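Long-range contacts in cytosine deaminase (PDB 4R85), which catalyses the hydrolytic deamination of cytosine and probably of 5-methylcytosine, using an iron-bearing amidohydrolase barrel: residues D143-A148 against A172-G177; Q217-E222 against G246-A251. One frame throughout, in Å; residues are numbered along the deposited sequence.

Contact 1 (D143-A148 against A172-G177); sequences DLQIVA and ADVVGG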
ATOM      1  N   ASP A 143      -3.057  17.678  18.827  1.00 18.73           N
ATOM      2  CA  ASP A 143      -4.335  18.298  19.132  1.00 20.25           C
ATOM      3  C   ASP A 143      -5.421  17.267  18.824  1.00 20.88           C
ATOM      4  O   ASP A 143      -5.659  16.930  17.662  1.00 17.63           O
ATOM      5  CB  ASP A 143      -4.535  19.566  18.295  1.00 20.47           C
ATOM      6  CG  ASP A 143      -3.564  20.673  18.673  1.00 32.47           C
ATOM      7  OD1 ASP A 143      -2.540  20.852  17.974  1.00 37.83           O
ATOM      8  OD2 ASP A 143      -3.827  21.360  19.677  1.00 37.07           O
ATOM      9  N   LEU A 144      -6.065  16.759  19.871  1.00 20.00           N
ATOM     10  CA  LEU A 144      -7.022  15.665  19.719  1.00 19.21           C
ATOM     11  C   LEU A 144      -8.472  16.143  19.700  1.00 20.85           C
ATOM     12  O   LEU A 144      -8.905  16.850  20.607  1.00 23.21           O
ATOM     13  CB  LEU A 144      -6.835  14.658  20.861  1.00 15.67           C
ATOM     14  CG  LEU A 144      -7.711  13.398  20.851  1.00 14.03           C
ATOM     15  CD1 LEU A 144      -7.421  12.558  19.606  1.00 13.46           C
ATOM     16  CD2 LEU A 144      -7.474  12.581  22.123  1.00 21.32           C
ATOM     17  N   GLN A 145      -9.225  15.746  18.676  1.00 13.41           N
ATOM     18  CA  GLN A 145     -10.675  15.930  18.691  1.00 15.83           C
ATOM     19  C   GLN A 145     -11.362  14.614  19.007  1.00 16.37           C
ATOM     20  O   GLN A 145     -10.919  13.558  18.566  1.00 18.57           O
ATOM     21  CB  GLN A 145     -11.178  16.439  17.345  1.00 16.49           C
ATOM     22  CG  GLN A 145     -10.659  17.824  17.008  1.00 13.14           C
ATOM     23  CD  GLN A 145     -11.272  18.371  15.730  1.00 14.13           C
ATOM     24  OE1 GLN A 145     -12.193  17.776  15.160  1.00 16.36           O
ATOM     25  NE2 GLN A 145     -10.768  19.515  15.278  1.00 15.98           N
ATOM     26  N   ILE A 146     -12.456  14.678  19.754  1.00 14.72           N
ATOM     27  CA  ILE A 146     -13.164  13.451  20.128  1.00 12.91           C
ATOM     28  C   ILE A 146     -14.593  13.412  19.602  1.00 13.87           C
ATOM     29  O   ILE A 146     -15.374  14.328  19.852  1.00 14.29           O
ATOM     30  CB  ILE A 146     -13.190  13.276  21.651  1.00 15.25           C
ATOM     31  CG1 ILE A 146     -11.769  13.052  22.173  1.00 17.45           C
ATOM     32  CG2 ILE A 146     -14.123  12.127  22.043  1.00 16.00           C
ATOM     33  CD1 ILE A 146     -11.617  13.339  23.648  1.00 15.77           C
ATOM     34  N   VAL A 147     -14.924  12.333  18.893  1.00 12.80           N
ATOM     35  CA  VAL A 147     -16.261  12.129  18.346  1.00 12.98           C
ATOM     36  C   VAL A 147     -17.067  11.135  19.197  1.00 17.91           C
ATOM     37  O   VAL A 147     -16.614  10.011  19.442  1.00 14.50           O
ATOM     38  CB  VAL A 147     -16.204  11.545  16.921  1.00 13.12           C
ATOM     39  CG1 VAL A 147     -17.603  11.562  16.280  1.00 11.98           C
ATOM     40  CG2 VAL A 147     -15.188  12.304  16.032  1.00 15.04           C
ATOM     41  N   ALA A 148     -18.258  11.543  19.630  1.00 12.07           N
ATOM     42  CA  ALA A 148     -19.204  10.616  20.254  1.00 16.17           C
ATOM     43  C   ALA A 148     -19.815   9.699  19.202  1.00 15.09           C
ATOM     44  O   ALA A 148     -20.758  10.071  18.507  1.00 16.18           O
ATOM     45  CB  ALA A 148     -20.292  11.373  20.985  1.00 16.15           C
ATOM     46  N   ALA A 172     -17.184  15.696  24.510  1.00 18.92           N
ATOM     47  CA  ALA A 172     -16.861  15.308  23.138  1.00 15.56           C
ATOM     48  C   ALA A 172     -17.098  16.508  22.207  1.00 19.16           C
ATOM     49  O   ALA A 172     -18.124  17.183  22.305  1.00 23.88           O
ATOM     50  CB  ALA A 172     -17.698  14.122  22.700  1.00 15.35           C
ATOM     51  N   ASP A 173     -16.135  16.774  21.326  1.00 19.90           N
ATOM     52  CA  ASP A 173     -16.170  17.944  20.440  1.00 24.38           C
ATOM     53  C   ASP A 173     -17.035  17.704  19.205  1.00 22.93           C
ATOM     54  O   ASP A 173     -17.507  18.656  18.572  1.00 22.67           O
ATOM     55  CB  ASP A 173     -14.762  18.288  19.941  1.00 29.10           C
ATOM     56  CG  ASP A 173     -13.692  18.068  20.985  1.00 40.69           C
ATOM     57  OD1 ASP A 173     -13.382  19.026  21.727  1.00 46.25           O
ATOM     58  OD2 ASP A 173     -13.152  16.939  21.060  1.00 36.58           O
ATOM     59  N   VAL A 174     -17.198  16.436  18.832  1.00 12.77           N
ATOM     60  CA  VAL A 174     -17.872  16.101  17.580  1.00 16.01           C
ATOM     61  C   VAL A 174     -19.004  15.104  17.807  1.00 14.24           C
ATOM     62  O   VAL A 174     -18.867  14.161  18.599  1.00 15.86           O
ATOM     63  CB  VAL A 174     -16.873  15.512  16.545  1.00 16.53           C
ATOM     64  CG1 VAL A 174     -17.498  15.458  15.154  1.00 14.60           C
ATOM     65  CG2 VAL A 174     -15.602  16.328  16.506  1.00 13.34           C
ATOM     66  N   VAL A 175     -20.126  15.322  17.122  1.00 12.67           N
ATOM     67  CA  VAL A 175     -21.255  14.398  17.180  1.00 11.73           C
ATOM     68  C   VAL A 175     -21.150  13.348  16.075  1.00 13.00           C
ATOM     69  O   VAL A 175     -21.047  13.690  14.889  1.00 12.24           O
ATOM     70  CB  VAL A 175     -22.600  15.126  17.031  1.00 13.82           C
ATOM     71  CG1 VAL A 175     -23.738  14.117  16.953  1.00 14.64           C
ATOM     72  CG2 VAL A 175     -22.817  16.105  18.186  1.00 12.51           C
ATOM     73  N   GLY A 176     -21.196  12.069  16.461  1.00 16.53           N
ATOM     74  CA  GLY A 176     -21.074  10.984  15.503  1.00 11.60           C
ATOM     75  C   GLY A 176     -22.399  10.335  15.141  1.00 13.55           C
ATOM     76  O   GLY A 176     -23.461  10.825  15.513  1.00 12.75           O
ATOM     77  N   GLY A 177     -22.333   9.225  14.413  1.00 11.53           N
ATOM     78  CA  GLY A 177     -23.530   8.499  14.031  1.00 13.94           C
ATOM     79  C   GLY A 177     -23.199   7.274  13.197  1.00 12.11           C
ATOM     80  O   GLY A 177     -22.055   7.094  12.789  1.00 12.78           O
TER

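Contact 2 (Q217-E222 against G246-A251); sequences QSRFLE and GSYDNA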
ATOM      1  N   GLN A 217     -28.447   0.669  -2.011  1.00 10.00           N
ATOM      2  CA  GLN A 217     -29.581   1.419  -1.478  1.00 17.41           C
ATOM      3  C   GLN A 217     -29.309   2.064  -0.116  1.00 12.89           C
ATOM      4  O   GLN A 217     -30.201   2.656   0.485  1.00 16.24           O
ATOM      5  CB  GLN A 217     -30.858   0.576  -1.475  1.00 19.62           C
ATOM      6  CG  GLN A 217     -31.226   0.074  -2.875  1.00 23.51           C
ATOM      7  CD  GLN A 217     -31.099   1.141  -3.979  1.00 24.83           C
ATOM      8  OE1 GLN A 217     -31.519   2.300  -3.825  1.00 20.89           O
ATOM      9  NE2 GLN A 217     -30.534   0.735  -5.111  1.00 21.23           N
ATOM     10  N   SER A 218     -28.070   1.986   0.359  1.00  9.16           N
ATOM     11  CA  SER A 218     -27.737   2.685   1.588  1.00  9.18           C
ATOM     12  C   SER A 218     -27.486   4.152   1.237  1.00 12.97           C
ATOM     13  O   SER A 218     -26.410   4.511   0.752  1.00 11.92           O
ATOM     14  CB  SER A 218     -26.509   2.061   2.261  1.00 15.14           C
ATOM     15  OG  SER A 218     -26.352   2.564   3.578  1.00 11.67           O
ATOM     16  N   ARG A 219     -28.491   4.993   1.459  1.00  9.78           N
ATOM     17  CA  ARG A 219     -28.417   6.376   0.988  1.00 15.78           C
ATOM     18  C   ARG A 219     -28.646   7.386   2.113  1.00 14.59           C
ATOM     19  O   ARG A 219     -29.373   8.364   1.952  1.00 13.58           O
ATOM     20  CB  ARG A 219     -29.434   6.595  -0.141  1.00 13.01           C
ATOM     21  CG  ARG A 219     -29.132   5.805  -1.417  1.00 15.11           C
ATOM     22  CD  ARG A 219     -30.262   5.949  -2.444  1.00 18.35           C
ATOM     23  NE  ARG A 219     -29.958   5.253  -3.694  1.00 17.98           N
ATOM     24  CZ  ARG A 219     -30.646   5.409  -4.824  1.00 17.59           C
ATOM     25  NH1 ARG A 219     -30.311   4.723  -5.913  1.00 18.12           N
ATOM     26  NH2 ARG A 219     -31.682   6.234  -4.857  1.00 17.76           N
ATOM     27  N   PHE A 220     -28.027   7.159   3.261  1.00 10.75           N
ATOM     28  CA  PHE A 220     -28.166   8.111   4.354  1.00 11.52           C
ATOM     29  C   PHE A 220     -27.355   9.381   4.119  1.00 11.71           C
ATOM     30  O   PHE A 220     -27.627  10.416   4.716  1.00 10.01           O
ATOM     31  CB  PHE A 220     -27.860   7.420   5.686  1.00 12.20           C
ATOM     32  CG  PHE A 220     -28.821   6.313   5.973  1.00 12.81           C
ATOM     33  CD1 PHE A 220     -28.518   5.002   5.630  1.00 12.39           C
ATOM     34  CD2 PHE A 220     -30.079   6.596   6.482  1.00 10.82           C
ATOM     35  CE1 PHE A 220     -29.439   3.987   5.854  1.00 13.68           C
ATOM     36  CE2 PHE A 220     -30.999   5.581   6.710  1.00 10.78           C
ATOM     37  CZ  PHE A 220     -30.676   4.277   6.385  1.00 12.18           C
ATOM     38  N   LEU A 221     -26.373   9.296   3.225  1.00  9.00           N
ATOM     39  CA  LEU A 221     -25.596  10.466   2.839  1.00 10.70           C
ATOM     40  C   LEU A 221     -26.491  11.629   2.392  1.00 11.60           C
ATOM     41  O   LEU A 221     -26.259  12.773   2.793  1.00 11.41           O
ATOM     42  CB  LEU A 221     -24.604  10.102   1.723  1.00 10.18           C
ATOM     43  CG  LEU A 221     -23.788  11.290   1.210  1.00 12.35           C
ATOM     44  CD1 LEU A 221     -22.977  11.922   2.348  1.00 13.32           C
ATOM     45  CD2 LEU A 221     -22.862  10.821   0.088  1.00 11.46           C
ATOM     46  N   GLU A 222     -27.514  11.350   1.581  1.00 11.26           N
ATOM     47  CA  GLU A 222     -28.416  12.422   1.127  1.00 14.23           C
ATOM     48  C   GLU A 222     -29.139  13.093   2.293  1.00 14.71           C
ATOM     49  O   GLU A 222     -29.376  14.293   2.270  1.00 11.21           O
ATOM     50  CB  GLU A 222     -29.430  11.930   0.085  1.00 11.12           C
ATOM     51  CG  GLU A 222     -30.501  10.964   0.635  1.00 16.94           C
ATOM     52  CD  GLU A 222     -31.510  10.510  -0.421  1.00 23.66           C
ATOM     53  OE1 GLU A 222     -32.681  10.234  -0.055  1.00 20.16           O
ATOM     54  OE2 GLU A 222     -31.126  10.405  -1.608  1.00 18.93           O
ATOM     55  N   GLY A 246     -19.490   4.117  -3.768  1.00 13.70           N
ATOM     56  CA  GLY A 246     -18.762   3.330  -4.752  1.00 14.36           C
ATOM     57  C   GLY A 246     -19.585   2.246  -5.436  1.00 17.50           C
ATOM     58  O   GLY A 246     -19.114   1.612  -6.382  1.00 18.66           O
ATOM     59  N   SER A 247     -20.814   2.031  -4.971  1.00 10.60           N
ATOM     60  CA  SER A 247     -21.721   1.109  -5.642  1.00 11.30           C
ATOM     61  C   SER A 247     -23.030   1.767  -6.120  1.00 12.11           C
ATOM     62  O   SER A 247     -23.927   1.065  -6.597  1.00 13.26           O
ATOM     63  CB  SER A 247     -22.048  -0.073  -4.712  1.00 16.30           C
ATOM     64  OG  SER A 247     -20.861  -0.772  -4.345  1.00 14.36           O
ATOM     65  N   TYR A 248     -23.158   3.095  -5.990  1.00 10.63           N
ATOM     66  CA  TYR A 248     -24.431   3.752  -6.327  1.00 11.72           C
ATOM     67  C   TYR A 248     -24.792   3.621  -7.797  1.00 12.57           C
ATOM     68  O   TYR A 248     -23.925   3.543  -8.674  1.00 13.43           O
ATOM     69  CB  TYR A 248     -24.437   5.258  -5.990  1.00 13.45           C
ATOM     70  CG  TYR A 248     -24.678   5.603  -4.539  1.00  9.14           C
ATOM     71  CD1 TYR A 248     -25.148   4.646  -3.639  1.00 11.29           C
ATOM     72  CD2 TYR A 248     -24.437   6.889  -4.066  1.00 11.59           C
ATOM     73  CE1 TYR A 248     -25.356   4.969  -2.308  1.00 14.93           C
ATOM     74  CE2 TYR A 248     -24.643   7.221  -2.739  1.00 11.59           C
ATOM     75  CZ  TYR A 248     -25.100   6.256  -1.866  1.00 12.35           C
ATOM     76  OH  TYR A 248     -25.303   6.589  -0.544  1.00 11.51           O
ATOM     77  N   ASP A 249     -26.087   3.612  -8.058  1.00 15.42           N
ATOM     78  CA  ASP A 249     -26.567   3.848  -9.401  1.00 15.66           C
ATOM     79  C   ASP A 249     -25.942   5.159  -9.888  1.00 11.56           C
ATOM     80  O   ASP A 249     -25.884   6.139  -9.148  1.00 11.16           O
ATOM     81  CB  ASP A 249     -28.083   3.975  -9.402  1.00 17.37           C
ATOM     82  CG  ASP A 249     -28.623   4.326 -10.770  1.00 19.52           C
ATOM     83  OD1 ASP A 249     -28.871   3.387 -11.561  1.00 14.71           O
ATOM     84  OD2 ASP A 249     -28.777   5.536 -11.059  1.00 16.36           O
ATOM     85  N   ASN A 250     -25.457   5.166 -11.118  1.00 10.95           N
ATOM     86  CA  ASN A 250     -24.738   6.326 -11.634  1.00 14.39           C
ATOM     87  C   ASN A 250     -25.584   7.555 -11.913  1.00 15.10           C
ATOM     88  O   ASN A 250     -25.102   8.675 -11.738  1.00 14.63           O
ATOM     89  CB  ASN A 250     -23.919   5.944 -12.861  1.00 14.92           C
ATOM     90  CG  ASN A 250     -22.811   4.995 -12.516  1.00 21.57           C
ATOM     91  OD1 ASN A 250     -22.211   5.095 -11.445  1.00 13.91           O
ATOM     92  ND2 ASN A 250     -22.548   4.044 -13.400  1.00 31.79           N
ATOM     93  N   ALA A 251     -26.831   7.357 -12.346  1.00 11.29           N
ATOM     94  CA  ALA A 251     -27.737   8.482 -12.582  1.00 16.28           C
ATOM     95  C   ALA A 251     -28.093   9.156 -11.257  1.00 11.71           C
ATOM     96  O   ALA A 251     -28.070  10.393 -11.137  1.00 12.76           O
ATOM     97  CB  ALA A 251     -28.995   8.018 -13.311  1.00 14.54           C
TER
HETATM   98  O   HOH W   1     -27.920   3.183  -5.902  1.00 15.21           O
HETATM   99  O   HOH W   2     -26.958   9.045  -0.456  1.00 15.05           O

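Contact 1 (D143-A148 against A172-G177)
Ile146 is held at both its backbone polar atoms where the loop residue Asp173 runs into strand 174-175. Its N donates to the carboxylate of Asp173, N to OD2 2.7 Å with 162° at the hydrogen, and the oxygen accepts through its anti lone pair, the one turned away from OD1. Its O takes the amide of Val174, O to N 3.0 Å, and a weak second bond from the Asp173 amide. The Asp173 side chain thus stands in for a main-chain carbonyl at the start of the pairing, before the strand proper has begun. One residue pair on, the pairing is parallel and short: Ala148 N reaches Val174 O at 2.9 Å, and a weak bond from Gly176 N to Ala148 O ends it.

Val147 and Val174 share one face of the sheet. Val147 CG2 packs on Val174 CB at 3.7 Å, while CG1, anti to its own backbone N (chi1 -170°), is sent forward to lie 3.6 Å from Gly176 CA. Across the sheet, the Ala172 methyl fits between Ile146 and Ala148, with its CB 4.1 Å from Ile146 CG2 and 4.2 Å from Ala148 CB.

In the next shell, Lys135 forms a salt bridge with Asp173 OD1, so the carboxylate is gripped at both oxygens. Gln145 lays its amide near Val174 CG2, but its OE1 is taken by Arg115 and its NE2 by Leu356 O. Helix 160-170 covers the Ala148 and Val175 face through Met164, Ala167 and Ile168. Strand 143-149, that helix and strand 174-175 make a beta-alpha-beta unit with parallel neighbours, the repeating element of the TIM-barrel amidohydrolase fold.

Contact 2 (Q217-E222 against G246-A251)
Tyr248 reaches across to the 217-222 segment and does most of the joining. From CB, with CG anti to the carbonyl carbon (chi1 -80°), the ring extends toward the turn that precedes helix 220-231. On the way CE1 and CZ both lie beside Ser218 O, CE1 at 3.3 Å, while Arg219 CG, on an extended chain running obliquely to the tyrosine, is 4.0 Å from CE1. At the tip, OH donates to Ser218 O across 2.7 Å, meeting it in the carbonyl plane on a lone pair, with a C=O...O angle of 141°; the oxygen lies in the ring plane at its edge. A second bond comes to OH from a water 3.0 Å away, which also accepts from Glu222 N. The hydroxyl is thus tied to the turn directly and, through this water, to the helix start.

Leu221 CB approaches the same OH at 4.2 Å, and the leucine packs on Leu256 and Leu260 of helix 250-263. Arg219 carries on to another bridge: NH1 gives a hydrogen bond to a water at 2.8 Å, in the guanidinium plane, and that water also accepts from Asp249 N. The guanidinium stands 71° from the Tyr248 ring and makes a cation-pi contact with Tyr252, whose own ring meets Tyr248 edge-to-face. Asp249 is the N-cap of helix 250-263, its OD2 accepting from Tyr252 N. Each segment runs from the connection after a barrel strand (205-209, 237-240) into the first turn of the next helix, so the contact joins neighbouring beta-alpha connections of the amidohydrolase barrel.

How the contacts relate
Following the chain from the N terminus, strand 143-149 leads into helix 160-170 and back to 172-177, where contact 1 closes its loop of 23 intervening residues. Helix 185-202 and strand 205-209 come next, and only then does contact 2 open at 217-222; it closes at 246-251, again after 23 residues. The two loops stand in series and neither nest nor cross. Contact 1 pairs adjacent strands within the barrel wall, whereas contact 2 joins the approaches to helices 220-231 and 250-263 farther from the chain centre. Their centres are 26 Å apart and their nearest atoms about 9 Å, so they tie successive parts of one barrel without touching.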